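Local coordinates for putative hydroxymethylglutaryl-CoA synthase (Streptococcus mutans, PDB 3SQZ), which binds coenzyme A and probably catalyses the hydroxymethylglutaryl-CoA synthase reaction, as a thiolase-fold enzyme, at residues Val108-Ser114 with Leu168-Ile174; Leu88-Ala93 with Ala189-Ala193; Lys120-Val124 with Arg137-Met141. All coordinates share one frame; numbering follows the deposited sequence.

Interaction 1 of 3, residues Val108-Ser114 with Leu168-Ile174; sequences VILATES and LVLASDI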
loop_
_atom_site.group_PDB
_atom_site.type_symbol
_atom_site.label_atom_id
_atom_site.label_comp_id
_atom_site.label_asym_id
_atom_site.label_seq_id
_atom_site.Cartn_x
_atom_site.Cartn_y
_atom_site.Cartn_z
ATOM N N VAL A 108 -8.431 5.799 14.063
ATOM C CA VAL A 108 -8.495 5.131 12.769
ATOM C C VAL A 108 -8.014 6.141 11.737
ATOM O O VAL A 108 -8.598 7.227 11.608
ATOM C CB VAL A 108 -9.940 4.710 12.438
ATOM C CG1 VAL A 108 -9.997 4.032 11.068
ATOM C CG2 VAL A 108 -10.513 3.789 13.522
ATOM N N ILE A 109 -6.937 5.812 11.031
ATOM C CA ILE A 109 -6.358 6.718 10.049
ATOM C C ILE A 109 -6.386 6.049 8.684
ATOM O O ILE A 109 -5.853 4.941 8.517
ATOM C CB ILE A 109 -4.893 7.090 10.366
ATOM C CG1 ILE A 109 -4.751 7.567 11.818
ATOM C CG2 ILE A 109 -4.397 8.137 9.381
ATOM C CD1 ILE A 109 -3.310 7.854 12.230
ATOM N N LEU A 110 -6.986 6.717 7.703
ATOM C CA LEU A 110 -6.967 6.256 6.321
ATOM C C LEU A 110 -5.976 7.087 5.525
ATOM O O LEU A 110 -6.177 8.293 5.355
ATOM C CB LEU A 110 -8.358 6.385 5.704
ATOM C CG LEU A 110 -8.426 6.104 4.195
ATOM C CD1 LEU A 110 -7.993 4.686 3.842
ATOM C CD2 LEU A 110 -9.826 6.399 3.669
ATOM N N ALA A 111 -4.907 6.445 5.066
ATOM C CA ALA A 111 -3.967 7.041 4.125
ATOM C C ALA A 111 -4.417 6.672 2.718
ATOM O O ALA A 111 -4.623 5.490 2.425
ATOM C CB ALA A 111 -2.566 6.515 4.394
ATOM N N THR A 112 -4.613 7.673 1.864
ATOM C CA THR A 112 -5.088 7.409 0.518
ATOM C C THR A 112 -4.830 8.606 -0.378
ATOM O O THR A 112 -4.707 9.738 0.103
ATOM C CB THR A 112 -6.610 7.066 0.504
ATOM O OG1 THR A 112 -6.995 6.621 -0.799
ATOM C CG2 THR A 112 -7.464 8.284 0.881
ATOM N N GLU A 113 -4.766 8.349 -1.682
ATOM C CA GLU A 113 -4.880 9.403 -2.684
ATOM C C GLU A 113 -6.033 9.096 -3.637
ATOM O O GLU A 113 -6.112 9.662 -4.729
ATOM C CB GLU A 113 -3.559 9.629 -3.433
ATOM C CG GLU A 113 -2.993 8.390 -4.100
ATOM C CD GLU A 113 -1.796 8.688 -4.980
ATOM O OE1 GLU A 113 -1.994 9.314 -6.042
ATOM O OE2 GLU A 113 -0.658 8.289 -4.613
ATOM N N SER A 114 -6.944 8.231 -3.187
ATOM C CA SER A 114 -8.092 7.798 -3.986
ATOM C C SER A 114 -9.396 8.122 -3.258
ATOM O O SER A 114 -10.354 7.345 -3.286
ATOM C CB SER A 114 -8.016 6.281 -4.230
ATOM O OG SER A 114 -6.801 5.914 -4.868
ATOM N N LEU A 168 -5.585 1.812 14.332
ATOM C CA LEU A 168 -5.743 1.142 13.055
ATOM C C LEU A 168 -5.319 2.092 11.944
ATOM O O LEU A 168 -5.896 3.178 11.792
ATOM C CB LEU A 168 -7.199 0.746 12.870
ATOM C CG LEU A 168 -7.547 0.067 11.546
ATOM C CD1 LEU A 168 -6.788 -1.248 11.387
ATOM C CD2 LEU A 168 -9.045 -0.132 11.446
ATOM N N VAL A 169 -4.303 1.688 11.184
ATOM C CA VAL A 169 -3.835 2.429 10.028
ATOM C C VAL A 169 -4.228 1.673 8.770
ATOM O O VAL A 169 -3.953 0.481 8.651
ATOM C CB VAL A 169 -2.299 2.611 10.068
ATOM C CG1 VAL A 169 -1.776 3.260 8.787
ATOM C CG2 VAL A 169 -1.907 3.430 11.291
ATOM N N LEU A 170 -4.889 2.358 7.847
ATOM C CA LEU A 170 -5.287 1.789 6.566
ATOM C C LEU A 170 -4.559 2.538 5.470
ATOM O O LEU A 170 -4.512 3.766 5.486
ATOM C CB LEU A 170 -6.790 1.954 6.336
ATOM C CG LEU A 170 -7.807 1.333 7.294
ATOM C CD1 LEU A 170 -7.450 -0.084 7.704
ATOM C CD2 LEU A 170 -8.069 2.212 8.496
ATOM N N ALA A 171 -4.006 1.794 4.519
ATOM C CA ALA A 171 -3.351 2.369 3.349
ATOM C C ALA A 171 -4.033 1.751 2.144
ATOM O O ALA A 171 -3.739 0.603 1.784
ATOM C CB ALA A 171 -1.881 2.031 3.355
ATOM N N SER A 172 -4.959 2.498 1.544
ATOM C CA SER A 172 -5.900 1.943 0.579
ATOM C C SER A 172 -5.964 2.835 -0.647
ATOM O O SER A 172 -6.083 4.049 -0.527
ATOM C CB SER A 172 -7.282 1.853 1.212
ATOM O OG SER A 172 -8.195 1.270 0.307
ATOM N N ASP A 173 -5.893 2.234 -1.832
ATOM C CA ASP A 173 -5.813 3.021 -3.058
ATOM C C ASP A 173 -6.165 2.184 -4.276
ATOM O O ASP A 173 -6.016 0.949 -4.283
ATOM C CB ASP A 173 -4.402 3.598 -3.246
ATOM C CG ASP A 173 -4.222 4.965 -2.597
ATOM O OD1 ASP A 173 -3.297 5.113 -1.770
ATOM O OD2 ASP A 173 -4.975 5.897 -2.951
ATOM N N ILE A 174 -6.603 2.888 -5.316
ATOM C CA ILE A 174 -6.811 2.309 -6.631
ATOM C C ILE A 174 -6.016 3.163 -7.606
ATOM O O ILE A 174 -6.316 4.346 -7.804
ATOM C CB ILE A 174 -8.297 2.282 -7.000
ATOM C CG1 ILE A 174 -9.034 1.337 -6.049
ATOM C CG2 ILE A 174 -8.481 1.840 -8.445
ATOM C CD1 ILE A 174 -10.533 1.430 -6.127
#
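Asp173 reaches across to the chain that follows strand 105-111, and its OD2 is gripped by two donors. Glu113 N donates to Asp173 OD2 at 2.8 Å, on the syn lone pair. Ser114 OG donates to the anti lone pair of the same Asp173 OD2, at 2.6 Å. Ser114 OG in turn accepts from Ile174 N at 3.1 Å. Thr112 OG1 takes Ser114 N in an ST turn, bending the chain past the carboxylate. Glu113, the predicted proton donor/acceptor, crosses Asp173 at about a right angle, the two carboxylate planes standing 87° apart.

Before this turn the strands run parallel, joined by four nearly straight backbone hydrogen bonds. On one face Val108 and Leu110 pack against Leu170. Leu110 meets Leu170 nearly square-on, CD1 lying 3.9 Å from Leu170 CB, whereas Val108 CG1 slants against Leu170 CD2 at 3.7 Å. Swinging CG back beside its own backbone N (chi1 -60°) sends Leu170 toward that valine.

Thr313 OG1 lies within hydrogen-bonding reach of both Asp173 OD1 and Ala111 O. Helix 85-94 covers the Leu168 and Ser172 face, and helix 147-161 the Ile109 and Val169 face, between flanking strands 137-141 and 188-198.

Interaction 2 of 3, residues Leu88-Ala93 with Ala189-Ala193; sequences LAAGSA and AGSIA
Ser92 and Ser191 face each other across the tight part of this contact, where a helix lies close against a strand. Ser191 OG donates to Ser92 OG at 2.9 Å, and Ser92 OG donates its own hydrogen bond to Ala89 O, also at 2.9 Å. That carbonyl oxygen already receives the helical bond from Ala93 N, and the second donor comes in well off its axis (120° at the oxygen), tilted from the carbonyl plane. The hydroxyl can make this turn because it stands between the backbone N and the carbonyl carbon of Ser92 (chi1 67°). Small residues let the backbones come close: Ser191 OG is 3.3 Å from Ala89 CA, and Ala193 CB sits 3.4 Å from Ser92 OG.

With this packing, helix 85-94 lies on one face of the central mixed sheet of the thiolase fold, the axis of its segment 88-93 passing 6.9 Å from that of strand 189-193 and turned 42° to it. The same face is shared with strands 37-45 and 166-175, since Ser92 also touches Thr45 and Ala89 touches Ser172.

Toward Ala189 the fit is looser, though still buried away from solvent. Leu88 CD1 hangs over the backbone there, 3.9 Å from Gly190 N, and comes no nearer than 4.4 Å to Ala189 CB, with Asp83 and Thr45 also against the leucine.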
loop_
_atom_site.group_PDB
_atom_site.type_symbol
_atom_site.label_atom_id
_atom_site.label_comp_id
_atom_site.label_asym_id
_atom_site.label_seq_id
_atom_site.Cartn_x
_atom_site.Cartn_y
_atom_site.Cartn_z
ATOM N N LEU A 88 -12.200 -1.629 0.245
ATOM C CA LEU A 88 -10.917 -2.318 0.339
ATOM C C LEU A 88 -10.309 -2.111 1.726
ATOM O O LEU A 88 -9.785 -3.057 2.325
ATOM C CB LEU A 88 -9.961 -1.857 -0.760
ATOM C CG LEU A 88 -10.361 -2.251 -2.185
ATOM C CD1 LEU A 88 -9.471 -1.537 -3.182
ATOM C CD2 LEU A 88 -10.319 -3.765 -2.388
ATOM N N ALA A 89 -10.384 -0.882 2.241
ATOM C CA ALA A 89 -9.832 -0.583 3.561
ATOM C C ALA A 89 -10.546 -1.407 4.638
ATOM O O ALA A 89 -9.903 -2.043 5.483
ATOM C CB ALA A 89 -9.929 0.900 3.863
ATOM N N ALA A 90 -11.876 -1.435 4.592
ATOM C CA ALA A 90 -12.636 -2.196 5.573
ATOM C C ALA A 90 -12.332 -3.688 5.456
ATOM O O ALA A 90 -12.222 -4.379 6.465
ATOM C CB ALA A 90 -14.127 -1.929 5.417
ATOM N N GLY A 91 -12.208 -4.195 4.229
ATOM C CA GLY A 91 -11.853 -5.589 4.024
ATOM C C GLY A 91 -10.505 -5.926 4.635
ATOM O O GLY A 91 -10.346 -6.964 5.283
ATOM N N SER A 92 -9.521 -5.051 4.448
ATOM C CA SER A 92 -8.186 -5.345 4.958
ATOM C C SER A 92 -8.180 -5.380 6.486
ATOM O O SER A 92 -7.495 -6.199 7.089
ATOM C CB SER A 92 -7.138 -4.375 4.388
ATOM O OG SER A 92 -7.306 -3.037 4.836
ATOM N N ALA A 93 -8.963 -4.511 7.115
ATOM C CA ALA A 93 -9.066 -4.519 8.566
ATOM C C ALA A 93 -9.844 -5.746 9.060
ATOM O O ALA A 93 -9.528 -6.328 10.098
ATOM C CB ALA A 93 -9.727 -3.249 9.044
ATOM N N ALA A 189 -4.829 -2.134 -7.379
ATOM C CA ALA A 189 -5.821 -1.832 -6.352
ATOM C C ALA A 189 -5.547 -2.676 -5.123
ATOM O O ALA A 189 -5.236 -3.861 -5.245
ATOM C CB ALA A 189 -7.221 -2.113 -6.864
ATOM N N GLY A 190 -5.672 -2.086 -3.936
ATOM C CA GLY A 190 -5.542 -2.866 -2.725
ATOM C C GLY A 190 -5.443 -2.001 -1.495
ATOM O O GLY A 190 -5.286 -0.777 -1.580
ATOM N N SER A 191 -5.535 -2.652 -0.344
ATOM C CA SER A 191 -5.415 -1.970 0.938
ATOM C C SER A 191 -4.649 -2.826 1.922
ATOM O O SER A 191 -4.910 -4.025 2.057
ATOM C CB SER A 191 -6.790 -1.668 1.535
ATOM O OG SER A 191 -6.666 -1.091 2.832
ATOM N N ILE A 192 -3.731 -2.180 2.632
ATOM C CA ILE A 192 -3.046 -2.740 3.783
ATOM C C ILE A 192 -3.666 -2.165 5.053
ATOM O O ILE A 192 -3.913 -0.958 5.132
ATOM C CB ILE A 192 -1.544 -2.375 3.747
ATOM C CG1 ILE A 192 -0.829 -3.190 2.661
ATOM C CG2 ILE A 192 -0.901 -2.549 5.119
ATOM C CD1 ILE A 192 -0.507 -4.615 3.043
ATOM N N ALA A 193 -3.941 -3.025 6.026
ATOM C CA ALA A 193 -4.346 -2.596 7.366
ATOM C C ALA A 193 -3.236 -2.964 8.337
ATOM O O ALA A 193 -2.715 -4.076 8.288
ATOM C CB ALA A 193 -5.642 -3.276 7.775
#

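Interaction 3 of 3, residues Lys120-Val124 with Arg137-Met141; sequences KAGAV and RSFEM
Gly122 N donates to Glu140 OE1 at 3.0 Å, and the bond is almost perfectly straight (175° at the hydrogen). The oxygen receives it on its anti side, away from OE2. Beyond CG the glutamate chain is extended, with chi2 at 172°, which carries the carboxylate from strand 137-141 over to the beginning of helix 122-129. A negative group placed there would be expected to gain from the partial positive charge of the helix start, and the bond gives a backbone N-H near that start an acceptor. The same side chain rests against Thr112 and Ser115.

Beside this polar link the contact is made of small groups laid on the strand backbone. Ala121 CB sits 3.6 Å from Glu140 N and 3.7 Å from Phe139 CA, so its methyl presses on main chain more than on side chains. Ala123, two residues on, does likewise, with CB 3.4 Å from Phe139 O.

Strand 105-111, helix 122-129 and strand 137-141 form a beta-alpha-beta unit, and this contact is where its helix settles on its second strand, the outermost on this side within the chain. Ala123 also reaches Leu110 on the first strand.

Toward the other end Ser138 CB meets both Ala123 CB and Val124 CG2 at 4.1 Å, a lighter touch. Phe139 points away from the helix to the opposite face, where Met141 CE lies in plane at the edge of its ring and Tyr154 of helix 147-161 packs against it.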
loop_
_atom_site.group_PDB
_atom_site.type_symbol
_atom_site.label_atom_id
_atom_site.label_comp_id
_atom_site.label_asym_id
_atom_site.label_seq_id
_atom_site.Cartn_x
_atom_site.Cartn_y
_atom_site.Cartn_z
ATOM N N LYS A 120 -15.599 14.499 4.072
ATOM C CA LYS A 120 -15.732 13.378 4.988
ATOM C C LYS A 120 -14.593 12.389 4.803
ATOM O O LYS A 120 -14.389 11.860 3.708
ATOM C CB LYS A 120 -17.080 12.687 4.784
ATOM C CG LYS A 120 -17.303 11.497 5.707
ATOM C CD LYS A 120 -18.746 11.014 5.656
ATOM C CE LYS A 120 -18.945 9.781 6.521
ATOM N NZ LYS A 120 -20.391 9.517 6.755
ATOM N N ALA A 121 -13.858 12.114 5.870
ATOM C CA ALA A 121 -12.784 11.132 5.802
ATOM C C ALA A 121 -13.322 9.730 5.550
ATOM O O ALA A 121 -14.259 9.290 6.215
ATOM C CB ALA A 121 -11.995 11.144 7.088
ATOM N N GLY A 122 -12.689 8.998 4.635
ATOM C CA GLY A 122 -13.081 7.620 4.387
ATOM C C GLY A 122 -12.939 6.757 5.630
ATOM O O GLY A 122 -13.636 5.749 5.782
ATOM N N ALA A 123 -12.055 7.165 6.538
ATOM C CA ALA A 123 -11.864 6.474 7.807
ATOM C C ALA A 123 -13.150 6.357 8.621
ATOM O O ALA A 123 -13.319 5.414 9.387
ATOM C CB ALA A 123 -10.797 7.168 8.632
ATOM N N VAL A 124 -14.046 7.340 8.502
ATOM C CA VAL A 124 -15.292 7.290 9.261
ATOM C C VAL A 124 -16.119 6.064 8.857
ATOM O O VAL A 124 -16.690 5.387 9.708
ATOM C CB VAL A 124 -16.094 8.590 9.097
ATOM C CG1 VAL A 124 -17.465 8.456 9.748
ATOM C CG2 VAL A 124 -15.317 9.764 9.695
ATOM N N ARG A 137 -10.900 8.890 17.373
ATOM C CA ARG A 137 -10.791 9.875 16.303
ATOM C C ARG A 137 -10.529 9.163 14.981
ATOM O O ARG A 137 -9.794 8.173 14.927
ATOM C CB ARG A 137 -9.733 10.950 16.584
ATOM C CG ARG A 137 -8.295 10.491 16.536
ATOM C CD ARG A 137 -7.309 11.685 16.619
ATOM N NE ARG A 137 -7.250 12.323 17.938
ATOM C CZ ARG A 137 -6.472 11.919 18.937
ATOM N NH1 ARG A 137 -5.691 10.850 18.801
ATOM N NH2 ARG A 137 -6.486 12.580 20.087
ATOM N N SER A 138 -11.136 9.675 13.920
ATOM C CA SER A 138 -11.027 9.071 12.598
ATOM C C SER A 138 -10.759 10.186 11.601
ATOM O O SER A 138 -11.433 11.229 11.629
ATOM C CB SER A 138 -12.340 8.387 12.236
ATOM O OG SER A 138 -12.685 7.382 13.170
ATOM N N PHE A 139 -9.771 9.998 10.731
ATOM C CA PHE A 139 -9.468 11.002 9.722
ATOM C C PHE A 139 -8.613 10.387 8.617
ATOM O O PHE A 139 -8.146 9.246 8.721
ATOM C CB PHE A 139 -8.787 12.241 10.353
ATOM C CG PHE A 139 -7.476 11.934 10.989
ATOM C CD1 PHE A 139 -6.301 12.071 10.262
ATOM C CD2 PHE A 139 -7.410 11.483 12.299
ATOM C CE1 PHE A 139 -5.087 11.749 10.823
ATOM C CE2 PHE A 139 -6.191 11.153 12.869
ATOM C CZ PHE A 139 -5.030 11.291 12.130
ATOM N N GLU A 140 -8.393 11.172 7.575
ATOM C CA GLU A 140 -7.624 10.782 6.415
ATOM C C GLU A 140 -6.315 11.565 6.383
ATOM O O GLU A 140 -6.271 12.726 6.812
ATOM C CB GLU A 140 -8.454 11.158 5.200
ATOM C CG GLU A 140 -8.364 10.315 3.979
ATOM C CD GLU A 140 -9.401 10.715 2.942
ATOM O OE1 GLU A 140 -10.569 10.275 3.002
ATOM O OE2 GLU A 140 -9.025 11.456 2.037
ATOM N N MET A 141 -5.263 10.933 5.866
ATOM C CA MET A 141 -4.033 11.633 5.516
ATOM C C MET A 141 -3.796 11.545 4.021
ATOM O O MET A 141 -4.095 10.524 3.392
ATOM C CB MET A 141 -2.834 11.039 6.243
ATOM C CG MET A 141 -2.811 11.281 7.726
ATOM S SD MET A 141 -1.278 10.568 8.351
ATOM C CE MET A 141 -1.308 11.093 10.053
#

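All three contacts involve strands of one sheet: interaction 1 pairs two of them, while interactions 2 and 3 set helix segments on its strands. Interaction 1 lies in the middle, 8 Å centre to centre from interaction 2 and 9 Å from interaction 3. Probable hydrogen bonds join it to both: Gly190 N to Asp173 O at 3.1 Å, and Met141 N to Leu110 O at 2.8 Å. Interactions 2 and 3 do not touch, their nearest atoms being about 6 Å apart. Interaction 1 contains the predicted proton donor/acceptor Glu113, whose side chain is about 7 Å from the side chains of His267 and Asn310 and from the bound coenzyme A. Glu140 of interaction 3 lies about 8 Å from Glu113, side chain to side chain.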